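Local coordinates for oligopeptide ABC transporter, periplasmic oligopeptide-binding protein, putative (Thermotoga maritima MSB8, PDB 5IPW) that probably binds oligopeptides in the periplasm and delivers them to an ABC transporter for uptake, at residues S77-V82 / V277-V282; T62-W67 / I600-F605; V287-A292 / T315-N320; V50-K55 / L271-Y276. One frame throughout, in Å; residues are numbered along the deposited sequence.

Interaction 1 (S77-V82 / V277-V282); sequences SKLIEV and VRHEYV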
# COMPACT_ATOMS: atom_id res chain seq x y z
N SER A 77 -3.67 -14.18 0.65
CA SER A 77 -2.30 -13.82 0.31
C SER A 77 -1.69 -12.84 1.32
O SER A 77 -0.56 -13.02 1.74
CB SER A 77 -2.21 -13.20 -1.08
OG SER A 77 -0.87 -12.82 -1.35
N LYS A 78 -2.45 -11.82 1.70
CA LYS A 78 -1.96 -10.80 2.61
C LYS A 78 -1.84 -11.25 4.07
O LYS A 78 -1.27 -10.53 4.89
CB LYS A 78 -2.83 -9.55 2.50
CG LYS A 78 -2.61 -8.83 1.19
CD LYS A 78 -3.65 -7.75 0.95
CE LYS A 78 -3.30 -6.92 -0.27
NZ LYS A 78 -4.44 -6.05 -0.70
N LEU A 79 -2.37 -12.42 4.41
CA LEU A 79 -2.07 -13.07 5.69
C LEU A 79 -0.77 -13.86 5.62
O LEU A 79 -0.08 -14.01 6.62
CB LEU A 79 -3.17 -14.05 6.09
CG LEU A 79 -4.54 -13.46 6.40
CD1 LEU A 79 -5.45 -14.56 6.93
CD2 LEU A 79 -4.43 -12.32 7.39
N ILE A 80 -0.47 -14.34 4.42
CA ILE A 80 0.38 -15.49 4.22
C ILE A 80 1.73 -15.12 3.61
O ILE A 80 2.66 -15.92 3.60
CB ILE A 80 -0.42 -16.50 3.34
CG1 ILE A 80 -0.58 -17.81 4.07
CG2 ILE A 80 0.12 -16.66 1.91
CD1 ILE A 80 -1.57 -17.68 5.19
N GLU A 81 1.84 -13.88 3.15
CA GLU A 81 2.98 -13.44 2.35
C GLU A 81 4.27 -13.33 3.15
O GLU A 81 4.27 -12.97 4.32
CB GLU A 81 2.68 -12.09 1.68
CG GLU A 81 2.04 -12.23 0.31
CD GLU A 81 1.40 -10.94 -0.15
OE1 GLU A 81 1.99 -9.85 0.06
OE2 GLU A 81 0.30 -11.01 -0.73
N VAL A 82 5.37 -13.65 2.48
CA VAL A 82 6.70 -13.49 3.05
C VAL A 82 7.60 -12.78 2.06
O VAL A 82 7.45 -12.92 0.84
CB VAL A 82 7.31 -14.85 3.48
CG1 VAL A 82 6.51 -15.47 4.61
CG2 VAL A 82 7.43 -15.81 2.30
N VAL A 277 -5.76 -21.48 10.69
CA VAL A 277 -6.63 -20.36 10.42
C VAL A 277 -7.67 -20.82 9.41
O VAL A 277 -7.33 -21.34 8.35
CB VAL A 277 -5.87 -19.07 9.98
CG1 VAL A 277 -4.53 -19.39 9.37
CG2 VAL A 277 -6.71 -18.21 9.04
N ARG A 278 -8.94 -20.67 9.79
CA ARG A 278 -10.04 -21.15 8.96
C ARG A 278 -10.95 -20.02 8.50
O ARG A 278 -11.39 -19.19 9.29
CB ARG A 278 -10.81 -22.27 9.68
CG ARG A 278 -12.15 -21.93 10.32
CD ARG A 278 -12.55 -23.04 11.28
NE ARG A 278 -13.94 -23.47 11.18
CZ ARG A 278 -14.99 -22.90 11.79
NH1 ARG A 278 -14.85 -21.84 12.57
NH2 ARG A 278 -16.20 -23.41 11.62
N HIS A 279 -11.17 -19.98 7.19
CA HIS A 279 -12.12 -19.05 6.60
C HIS A 279 -13.40 -19.79 6.26
O HIS A 279 -13.37 -20.85 5.63
CB HIS A 279 -11.54 -18.44 5.32
CG HIS A 279 -10.38 -17.54 5.56
ND1 HIS A 279 -9.15 -18.00 5.97
CD2 HIS A 279 -10.24 -16.20 5.43
CE1 HIS A 279 -8.31 -16.99 6.10
NE2 HIS A 279 -8.95 -15.88 5.77
N GLU A 280 -14.53 -19.24 6.71
CA GLU A 280 -15.84 -19.70 6.28
C GLU A 280 -16.28 -18.94 5.03
O GLU A 280 -16.20 -17.70 5.00
CB GLU A 280 -16.87 -19.53 7.38
CG GLU A 280 -18.19 -20.23 7.08
CD GLU A 280 -19.14 -20.27 8.26
OE1 GLU A 280 -18.71 -20.09 9.42
OE2 GLU A 280 -20.34 -20.49 8.01
N TYR A 281 -16.73 -19.66 4.01
CA TYR A 281 -17.35 -19.01 2.86
C TYR A 281 -18.63 -18.31 3.32
O TYR A 281 -19.44 -18.87 4.05
CB TYR A 281 -17.66 -19.98 1.71
CG TYR A 281 -18.43 -19.30 0.58
CD1 TYR A 281 -17.76 -18.63 -0.43
CD2 TYR A 281 -19.83 -19.28 0.58
CE1 TYR A 281 -18.46 -17.97 -1.44
CE2 TYR A 281 -20.53 -18.63 -0.42
CZ TYR A 281 -19.85 -17.98 -1.43
OH TYR A 281 -20.55 -17.33 -2.42
N VAL A 282 -18.81 -17.07 2.88
CA VAL A 282 -20.00 -16.32 3.19
C VAL A 282 -20.53 -15.66 1.92
O VAL A 282 -19.78 -15.36 1.00
CB VAL A 282 -19.76 -15.25 4.28
CG1 VAL A 282 -19.43 -15.91 5.61
CG2 VAL A 282 -18.67 -14.27 3.87
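His279 NE2 is the polar atom at this contact. It shares a weak hydrogen bond with Arg65 NH1, and a methyl of Leu79, CD1, lies beside it at 3.9 Å.

The rest of the contact is apolar and rests largely on Leu79. Its CG lies anti to the carbonyl carbon (chi1 -65°), and CD1 then continues anti to CA (chi2 -173°). That extended form carries CD1 to the strand as the leading atom. CD1 meets the imidazole of His279 at its edge, in the ring plane, 3.8 Å from CE1. It therefore lies alongside the CE1-NE2 side of the ring. The two side chains come from opposite directions. Leu79 CD1 also touches Val277 CG2 at 4.4 Å, a looser contact. The methyl thus sits next to a polar ring edge whose buried nitrogen is already partnered, though weakly.

Leu79 stands in the last turn of its helix, which closes with a backbone bond from Ile80 N to Ser77 O (3.0 Å). Helix 73-80 ends at Ile80, and Glu81 is the first residue to leave helical angles.

The ring of His279 also makes an edge-to-face pair with Trp67. Ile80 turns to Leu255 and Trp242, and Leu79 also reaches Arg65 and Pro621. Helix 73-80 therefore lies against one face of the mixed sheet in which strand 276-281 runs between strands 62-67 and 252-257.

Interaction 2 (T62-W67 / I600-F605); sequences TWRRVW and IAKNNF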
# COMPACT_ATOMS: atom_id res chain seq x y z
N THR A 62 -7.39 -22.08 16.71
CA THR A 62 -7.86 -21.92 15.34
C THR A 62 -8.44 -20.53 15.22
O THR A 62 -9.37 -20.16 15.93
CB THR A 62 -8.92 -22.98 14.94
OG1 THR A 62 -8.34 -24.29 14.99
CG2 THR A 62 -9.43 -22.74 13.53
N TRP A 63 -7.86 -19.77 14.30
CA TRP A 63 -8.21 -18.40 14.06
C TRP A 63 -9.35 -18.37 13.05
O TRP A 63 -9.15 -18.69 11.86
CB TRP A 63 -6.94 -17.67 13.56
CG TRP A 63 -7.08 -16.28 13.04
CD1 TRP A 63 -8.19 -15.47 13.06
CD2 TRP A 63 -6.04 -15.52 12.44
NE1 TRP A 63 -7.89 -14.25 12.48
CE2 TRP A 63 -6.57 -14.26 12.10
CE3 TRP A 63 -4.69 -15.78 12.16
CZ2 TRP A 63 -5.81 -13.27 11.49
CZ3 TRP A 63 -3.94 -14.80 11.55
CH2 TRP A 63 -4.50 -13.56 11.22
N ARG A 64 -10.53 -18.00 13.52
CA ARG A 64 -11.74 -17.97 12.71
C ARG A 64 -11.88 -16.66 11.96
O ARG A 64 -11.91 -15.59 12.57
CB ARG A 64 -12.98 -18.17 13.57
CG ARG A 64 -12.98 -19.50 14.33
CD ARG A 64 -14.10 -19.55 15.36
NE ARG A 64 -13.90 -18.55 16.39
CZ ARG A 64 -14.82 -18.13 17.25
NH1 ARG A 64 -16.06 -18.62 17.22
NH2 ARG A 64 -14.51 -17.20 18.14
N ARG A 65 -11.96 -16.76 10.63
CA ARG A 65 -12.27 -15.62 9.78
C ARG A 65 -13.40 -16.00 8.82
O ARG A 65 -13.89 -17.13 8.82
CB ARG A 65 -11.05 -15.21 8.97
CG ARG A 65 -9.78 -14.93 9.76
CD ARG A 65 -8.67 -14.48 8.81
NE ARG A 65 -8.38 -13.06 8.93
CZ ARG A 65 -8.34 -12.18 7.93
NH1 ARG A 65 -8.56 -12.54 6.67
NH2 ARG A 65 -8.05 -10.90 8.18
N VAL A 66 -13.78 -15.05 7.98
CA VAL A 66 -14.74 -15.29 6.91
C VAL A 66 -14.24 -14.69 5.60
O VAL A 66 -13.63 -13.62 5.60
CB VAL A 66 -16.14 -14.72 7.25
CG1 VAL A 66 -16.71 -15.39 8.49
CG2 VAL A 66 -16.09 -13.21 7.46
N TRP A 67 -14.51 -15.38 4.49
CA TRP A 67 -14.19 -14.83 3.16
C TRP A 67 -15.28 -15.12 2.11
O TRP A 67 -16.22 -15.90 2.34
CB TRP A 67 -12.83 -15.35 2.68
CG TRP A 67 -12.81 -16.75 2.13
CD1 TRP A 67 -13.59 -17.80 2.51
CD2 TRP A 67 -11.91 -17.25 1.13
NE1 TRP A 67 -13.25 -18.93 1.79
CE2 TRP A 67 -12.23 -18.62 0.94
CE3 TRP A 67 -10.88 -16.68 0.38
CZ2 TRP A 67 -11.54 -19.41 0.02
CZ3 TRP A 67 -10.20 -17.47 -0.53
CH2 TRP A 67 -10.54 -18.83 -0.71
N ILE A 600 -11.40 -5.71 13.93
CA ILE A 600 -11.78 -6.23 15.23
C ILE A 600 -10.88 -7.38 15.61
O ILE A 600 -10.35 -8.07 14.74
CB ILE A 600 -13.26 -6.64 15.31
CG1 ILE A 600 -13.55 -7.91 14.50
CG2 ILE A 600 -14.15 -5.50 14.84
CD1 ILE A 600 -14.93 -8.49 14.75
N ALA A 601 -10.71 -7.55 16.91
CA ALA A 601 -9.98 -8.67 17.46
C ALA A 601 -10.67 -9.06 18.75
O ALA A 601 -10.96 -8.22 19.58
CB ALA A 601 -8.55 -8.27 17.74
N LYS A 602 -10.95 -10.34 18.91
CA LYS A 602 -11.45 -10.84 20.17
C LYS A 602 -10.51 -10.43 21.29
O LYS A 602 -9.31 -10.24 21.07
CB LYS A 602 -11.58 -12.36 20.13
CG LYS A 602 -12.69 -12.85 19.21
CD LYS A 602 -14.06 -12.71 19.83
CE LYS A 602 -14.33 -13.82 20.83
NZ LYS A 602 -15.77 -13.80 21.21
N ASN A 603 -11.05 -10.32 22.49
CA ASN A 603 -10.27 -9.92 23.66
C ASN A 603 -9.15 -10.89 24.01
O ASN A 603 -8.19 -10.50 24.67
CB ASN A 603 -11.18 -9.74 24.87
CG ASN A 603 -12.11 -8.57 24.71
OD1 ASN A 603 -11.82 -7.62 23.99
ND2 ASN A 603 -13.26 -8.63 25.37
N ASN A 604 -9.27 -12.15 23.57
CA ASN A 604 -8.24 -13.15 23.82
C ASN A 604 -7.34 -13.39 22.60
O ASN A 604 -6.56 -14.34 22.57
CB ASN A 604 -8.87 -14.46 24.29
CG ASN A 604 -9.62 -15.19 23.19
OD1 ASN A 604 -10.17 -14.58 22.27
ND2 ASN A 604 -9.64 -16.53 23.28
N PHE A 605 -7.48 -12.51 21.61
CA PHE A 605 -6.68 -12.55 20.40
C PHE A 605 -5.69 -11.40 20.45
O PHE A 605 -6.07 -10.23 20.41
CB PHE A 605 -7.57 -12.44 19.17
CG PHE A 605 -6.89 -12.86 17.90
CD1 PHE A 605 -6.11 -11.96 17.20
CD2 PHE A 605 -7.01 -14.16 17.43
CE1 PHE A 605 -5.46 -12.35 16.03
CE2 PHE A 605 -6.38 -14.56 16.27
CZ PHE A 605 -5.61 -13.65 15.57
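Trp63 and Phe605 form an edge-to-face aromatic pair, with the phenyl edge directed at the indole face. The phenyl ring and the five-membered indole ring have centroids 4.6 Å apart, and their planes are inclined at 54°. Phe605 CZ stands 3.6 Å above the indole plane, over its centre. CE2 of the same phenyl lies nearer the root of the indole, 3.7 Å from Trp63 CG. The two side chains cross at about a right angle. Trp63 has CG anti to the backbone N (chi1 171°), which swings the indole off its strand toward the phenyl. On the opposite indole face, Arg65 CD packs toward the rim, so the indole is sandwiched between aromatic edge and aliphatic chain. Trp63 NE1 is hydrogen-bonded to Met299 O, which, with the packing on both faces, is consistent with a set ring rotation. An alanine at Trp63 would remove the platform under Phe605 and is likely to leave a gap between phenyl and Arg65, with Met299 O left to the weak bond from Arg65 NE.

Phe605 is delivered by a type I turn from Lys602, closed by Phe605 N to Lys602 O at 3.0 Å. Lys602 CE touches the edge of the Arg64 guanidinium, 4.3 Å from NH2. Arg64 NH2 and Lys602 NZ are 4.8 Å apart. Each has its own partner: Asp298 OD1 for the arginine and Gly324 O for the lysine. Outer strand 62-67 thus meets the turn after strand 599-602 of another sheet through a buried aromatic core and a charged margin, where the acid probably offsets the like charges.

Interaction 3 (V287-A292 / T315-N320); sequences VILLKA and TLLMEN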
# COMPACT_ATOMS: atom_id res chain seq x y z
N VAL A 287 -23.75 -11.11 6.09
CA VAL A 287 -23.34 -12.27 6.90
C VAL A 287 -22.02 -11.96 7.64
O VAL A 287 -21.81 -12.42 8.77
CB VAL A 287 -23.16 -13.54 6.03
CG1 VAL A 287 -22.76 -14.73 6.89
CG2 VAL A 287 -24.45 -13.86 5.28
N ILE A 288 -21.15 -11.17 7.02
CA ILE A 288 -19.88 -10.79 7.64
C ILE A 288 -20.12 -9.94 8.89
O ILE A 288 -19.51 -10.17 9.94
CB ILE A 288 -18.98 -10.01 6.65
CG1 ILE A 288 -18.52 -10.95 5.52
CG2 ILE A 288 -17.77 -9.42 7.36
CD1 ILE A 288 -17.89 -10.24 4.34
N LEU A 289 -21.03 -8.98 8.78
CA LEU A 289 -21.27 -8.06 9.87
C LEU A 289 -21.94 -8.75 11.05
O LEU A 289 -21.61 -8.48 12.20
CB LEU A 289 -22.10 -6.88 9.38
CG LEU A 289 -22.19 -5.65 10.28
CD1 LEU A 289 -20.90 -5.35 11.03
CD2 LEU A 289 -22.60 -4.45 9.44
N LEU A 290 -22.86 -9.67 10.78
CA LEU A 290 -23.55 -10.37 11.85
C LEU A 290 -22.63 -11.29 12.63
O LEU A 290 -22.80 -11.46 13.83
CB LEU A 290 -24.73 -11.17 11.30
CG LEU A 290 -25.92 -10.32 10.82
CD1 LEU A 290 -26.96 -11.23 10.19
CD2 LEU A 290 -26.53 -9.53 11.96
N LYS A 291 -21.67 -11.90 11.94
CA LYS A 291 -20.74 -12.82 12.58
C LYS A 291 -19.68 -12.05 13.37
O LYS A 291 -19.28 -12.47 14.46
CB LYS A 291 -20.09 -13.72 11.54
CG LYS A 291 -21.09 -14.62 10.84
CD LYS A 291 -20.42 -15.59 9.87
CE LYS A 291 -20.28 -16.98 10.48
NZ LYS A 291 -21.53 -17.77 10.30
N ALA A 292 -19.25 -10.92 12.82
CA ALA A 292 -18.37 -10.00 13.52
C ALA A 292 -18.99 -9.56 14.84
O ALA A 292 -18.41 -9.72 15.91
CB ALA A 292 -18.11 -8.78 12.66
N THR A 315 -20.85 2.25 14.29
CA THR A 315 -21.64 2.32 15.52
C THR A 315 -21.99 0.92 16.00
O THR A 315 -21.79 0.57 17.17
CB THR A 315 -22.95 3.10 15.30
OG1 THR A 315 -22.65 4.48 15.07
CG2 THR A 315 -23.88 2.99 16.52
N LEU A 316 -22.51 0.11 15.09
CA LEU A 316 -22.95 -1.23 15.42
C LEU A 316 -21.81 -2.11 15.94
O LEU A 316 -21.99 -2.88 16.89
CB LEU A 316 -23.60 -1.87 14.19
CG LEU A 316 -24.70 -2.89 14.47
CD1 LEU A 316 -25.88 -2.22 15.15
CD2 LEU A 316 -25.15 -3.54 13.17
N LEU A 317 -20.63 -1.99 15.33
CA LEU A 317 -19.43 -2.71 15.79
C LEU A 317 -19.05 -2.28 17.19
O LEU A 317 -18.76 -3.11 18.05
CB LEU A 317 -18.25 -2.46 14.84
CG LEU A 317 -18.32 -3.12 13.47
CD1 LEU A 317 -17.43 -2.39 12.47
CD2 LEU A 317 -17.93 -4.59 13.55
N MET A 318 -19.04 -0.98 17.41
CA MET A 318 -18.74 -0.43 18.72
C MET A 318 -19.77 -0.89 19.74
O MET A 318 -19.42 -1.51 20.74
CB MET A 318 -18.67 1.10 18.67
CG MET A 318 -17.54 1.62 17.78
SD MET A 318 -15.90 1.76 18.54
CE MET A 318 -15.91 0.59 19.90
N GLU A 319 -21.05 -0.63 19.46
CA GLU A 319 -22.15 -1.01 20.37
C GLU A 319 -22.08 -2.48 20.75
O GLU A 319 -22.41 -2.85 21.87
CB GLU A 319 -23.51 -0.71 19.75
CG GLU A 319 -23.83 0.77 19.56
CD GLU A 319 -24.09 1.53 20.85
OE1 GLU A 319 -24.18 0.89 21.93
OE2 GLU A 319 -24.20 2.77 20.77
N ASN A 320 -21.64 -3.32 19.82
CA ASN A 320 -21.58 -4.76 20.09
C ASN A 320 -20.27 -5.34 20.62
O ASN A 320 -20.21 -6.54 20.92
CB ASN A 320 -22.01 -5.53 18.84
CG ASN A 320 -23.50 -5.55 18.68
OD1 ASN A 320 -24.16 -6.47 19.15
ND2 ASN A 320 -24.05 -4.55 18.02
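Ala292 and Leu317 mark the closest backbone approach of two helical segments, with CA atoms 7.7 Å apart. Residues 287-292 keep regular helical bonding, as in Ala292 N to Ile288 O (3.0 Å). Residues 315-320 do the same with Asn320 N to Leu316 O (3.0 Å). That last carbonyl has a second donor. Asn320 ND2 folds back over the turn to Leu316 O at 2.9 Å, with a fairly straight N-H...O angle of 162°. The backbone and side-chain donors reach the oxygen from opposite faces of its carbonyl plane. The oxygen lies nearly in the amide plane of Asn320, so the amide is turned in line with its acceptor.

Between the helices the contact is aliphatic. Leu289 CD1 meets Leu317 CD2 at 4.0 Å, and it lies nearly as close to CG of the same leucine. The two leucines cross obliquely and touch through their branched ends. Leu289 has CG anti to its backbone N (chi1 -166°), which brings CD1 to the partner helix. Ala292 CB touches the same methyl, Leu317 CD2, at 4.3 Å. The small alanine side chain is consistent with the close backbone approach here. One leucine methyl is therefore shared by two residues, about one helical turn apart.

Leu316 and Asn320 extend the contact to Ile293 of helix 285-293. Leu317 packs further on Ile304 and on Val328 of strand 326-333, and its carbonyl is bonded to Tyr326 OH. Ile600 of strand 599-602 touches both Ala292 and Leu317. The helix pair thus rests on the sheet that joins strands 599-602 and 326-333.

Interaction 4 (V50-K55 / L271-Y276); sequences VQPVEK and LPYIDY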
# COMPACT_ATOMS: atom_id res chain seq x y z
N VAL A 50 11.70 -12.38 15.92
CA VAL A 50 10.57 -11.47 15.88
C VAL A 50 10.22 -11.01 17.27
O VAL A 50 10.04 -11.83 18.16
CB VAL A 50 9.39 -12.16 15.22
CG1 VAL A 50 8.14 -11.28 15.25
CG2 VAL A 50 9.76 -12.50 13.79
N GLN A 51 10.14 -9.70 17.46
CA GLN A 51 9.71 -9.17 18.74
C GLN A 51 8.20 -8.94 18.70
O GLN A 51 7.70 -8.24 17.82
CB GLN A 51 10.43 -7.88 19.09
CG GLN A 51 10.12 -7.41 20.49
CD GLN A 51 10.75 -6.07 20.77
OE1 GLN A 51 11.97 -5.91 20.64
NE2 GLN A 51 9.93 -5.08 21.14
N PRO A 52 7.48 -9.53 19.66
CA PRO A 52 6.05 -9.38 19.69
C PRO A 52 5.57 -7.94 19.73
O PRO A 52 6.23 -7.08 20.31
CB PRO A 52 5.65 -10.06 20.99
CG PRO A 52 6.68 -11.10 21.19
CD PRO A 52 7.95 -10.57 20.58
N VAL A 53 4.42 -7.69 19.13
CA VAL A 53 3.76 -6.41 19.22
C VAL A 53 3.41 -6.08 20.66
O VAL A 53 3.47 -4.93 21.06
CB VAL A 53 2.47 -6.37 18.36
CG1 VAL A 53 1.59 -5.19 18.73
CG2 VAL A 53 2.83 -6.32 16.89
N GLU A 54 3.05 -7.10 21.43
CA GLU A 54 2.47 -6.88 22.75
C GLU A 54 3.17 -7.71 23.81
O GLU A 54 3.56 -7.18 24.85
CB GLU A 54 0.99 -7.26 22.68
CG GLU A 54 0.14 -6.77 23.84
CD GLU A 54 -1.27 -7.30 23.76
OE1 GLU A 54 -1.87 -7.57 24.83
OE2 GLU A 54 -1.79 -7.46 22.62
N LYS A 55 3.29 -9.00 23.56
CA LYS A 55 3.95 -9.87 24.49
C LYS A 55 4.27 -11.20 23.85
O LYS A 55 3.78 -11.51 22.77
CB LYS A 55 3.08 -10.09 25.73
CG LYS A 55 1.73 -10.72 25.44
CD LYS A 55 0.82 -10.69 26.66
CE LYS A 55 1.20 -11.76 27.66
NZ LYS A 55 0.31 -11.75 28.84
N LEU A 271 7.50 -19.76 15.06
CA LEU A 271 6.23 -19.20 14.65
C LEU A 271 5.63 -20.05 13.52
O LEU A 271 6.31 -20.89 12.94
CB LEU A 271 6.43 -17.74 14.21
CG LEU A 271 6.93 -16.82 15.33
CD1 LEU A 271 7.37 -15.49 14.77
CD2 LEU A 271 5.87 -16.62 16.40
N PRO A 272 4.34 -19.84 13.22
CA PRO A 272 3.39 -18.96 13.91
C PRO A 272 2.97 -19.49 15.27
O PRO A 272 3.24 -20.63 15.57
CB PRO A 272 2.18 -18.92 12.97
CG PRO A 272 2.27 -20.18 12.19
CD PRO A 272 3.73 -20.46 12.03
N TYR A 273 2.33 -18.67 16.08
CA TYR A 273 1.77 -19.16 17.32
C TYR A 273 0.52 -20.00 17.05
O TYR A 273 0.31 -21.05 17.64
CB TYR A 273 1.36 -17.99 18.19
CG TYR A 273 2.49 -17.17 18.78
CD1 TYR A 273 3.42 -17.75 19.62
CD2 TYR A 273 2.59 -15.82 18.53
CE1 TYR A 273 4.44 -17.00 20.19
CE2 TYR A 273 3.58 -15.06 19.10
CZ TYR A 273 4.51 -15.66 19.91
OH TYR A 273 5.49 -14.89 20.48
N ILE A 274 -0.28 -19.52 16.11
CA ILE A 274 -1.57 -20.11 15.79
C ILE A 274 -1.41 -21.35 14.90
O ILE A 274 -0.67 -21.33 13.91
CB ILE A 274 -2.47 -19.04 15.12
CG1 ILE A 274 -2.69 -17.89 16.12
CG2 ILE A 274 -3.80 -19.64 14.68
CD1 ILE A 274 -3.27 -16.65 15.50
N ASP A 275 -2.10 -22.43 15.27
CA ASP A 275 -1.98 -23.71 14.58
C ASP A 275 -2.73 -23.73 13.24
O ASP A 275 -2.21 -24.23 12.23
CB ASP A 275 -2.51 -24.84 15.46
CG ASP A 275 -1.56 -25.22 16.59
OD1 ASP A 275 -0.35 -24.92 16.52
OD2 ASP A 275 -2.03 -25.87 17.56
N TYR A 276 -3.95 -23.21 13.26
CA TYR A 276 -4.81 -23.21 12.08
C TYR A 276 -5.52 -21.89 11.93
O TYR A 276 -5.86 -21.24 12.93
CB TYR A 276 -5.87 -24.30 12.21
CG TYR A 276 -5.33 -25.69 12.27
CD1 TYR A 276 -5.09 -26.41 11.12
CD2 TYR A 276 -5.07 -26.29 13.48
CE1 TYR A 276 -4.60 -27.71 11.17
CE2 TYR A 276 -4.58 -27.58 13.55
CZ TYR A 276 -4.34 -28.28 12.39
OH TYR A 276 -3.84 -29.56 12.47
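Leu271 meets Val50 with one methyl and covers Tyr273 with the other. From CB, the chain turns so that CG is anti to the carbonyl carbon (chi1 -62°). CB and CG form the stem, and the two branches do the touching. CD1 runs out across the contact and lies 3.9 Å from Val50 CB. It is about as far from Val50 CG2, so it sits against the branch point of the valine rather than a single methyl. The two side chains cross at a slant. CD2 goes to the neighbouring tyrosine, 3.8 Å above the Tyr273 ring and over its centre, a CH-pi type of placement.

The ring in turn carries its hydroxyl to the other segment. Tyr273 OH lies 4.0 Å from Pro52 CG, and the two side chains meet at about a right angle. This buried hydroxyl is not left to apolar neighbours, because Asp265 OD2 and Gly57 N both hydrogen-bond to it. The bonds hold the tip of the ring while Leu271 covers its face.

A cis peptide joins Leu271 to Pro272 between the two contacting residues. The loop is tied by Leu271 to Ala263 and by Tyr273 to Gly60 through backbone bonds. Met627 touches both Val50 and Leu271. Strand 48-51 lies between strands 2-4 and 263-265 in a three-stranded sheet, and this loop leads from strand 263-265 to strand 276-281.

Interactions 1, 2 and 4 lie close together, with centres 12 to 16 Å apart. Interactions 1 and 2 share a sheet, in which strands 62-67 and 276-281 are parallel neighbours. Interaction 4 leads into it, since its loop 271-276 runs straight on into segment 277-282; Ile274 touches both Trp63 and Phe605. Interaction 3 is about 13 Å from interaction 2, between centres, and meets it through Ile600 and Val66. It does not touch interaction 4. Along the chain, interactions 1 and 3 are nested within the loop closed by interaction 2, while interaction 4 crosses both 1 and 2. Early, middle and C-terminal parts of the sequence are thus joined in one region of the fold.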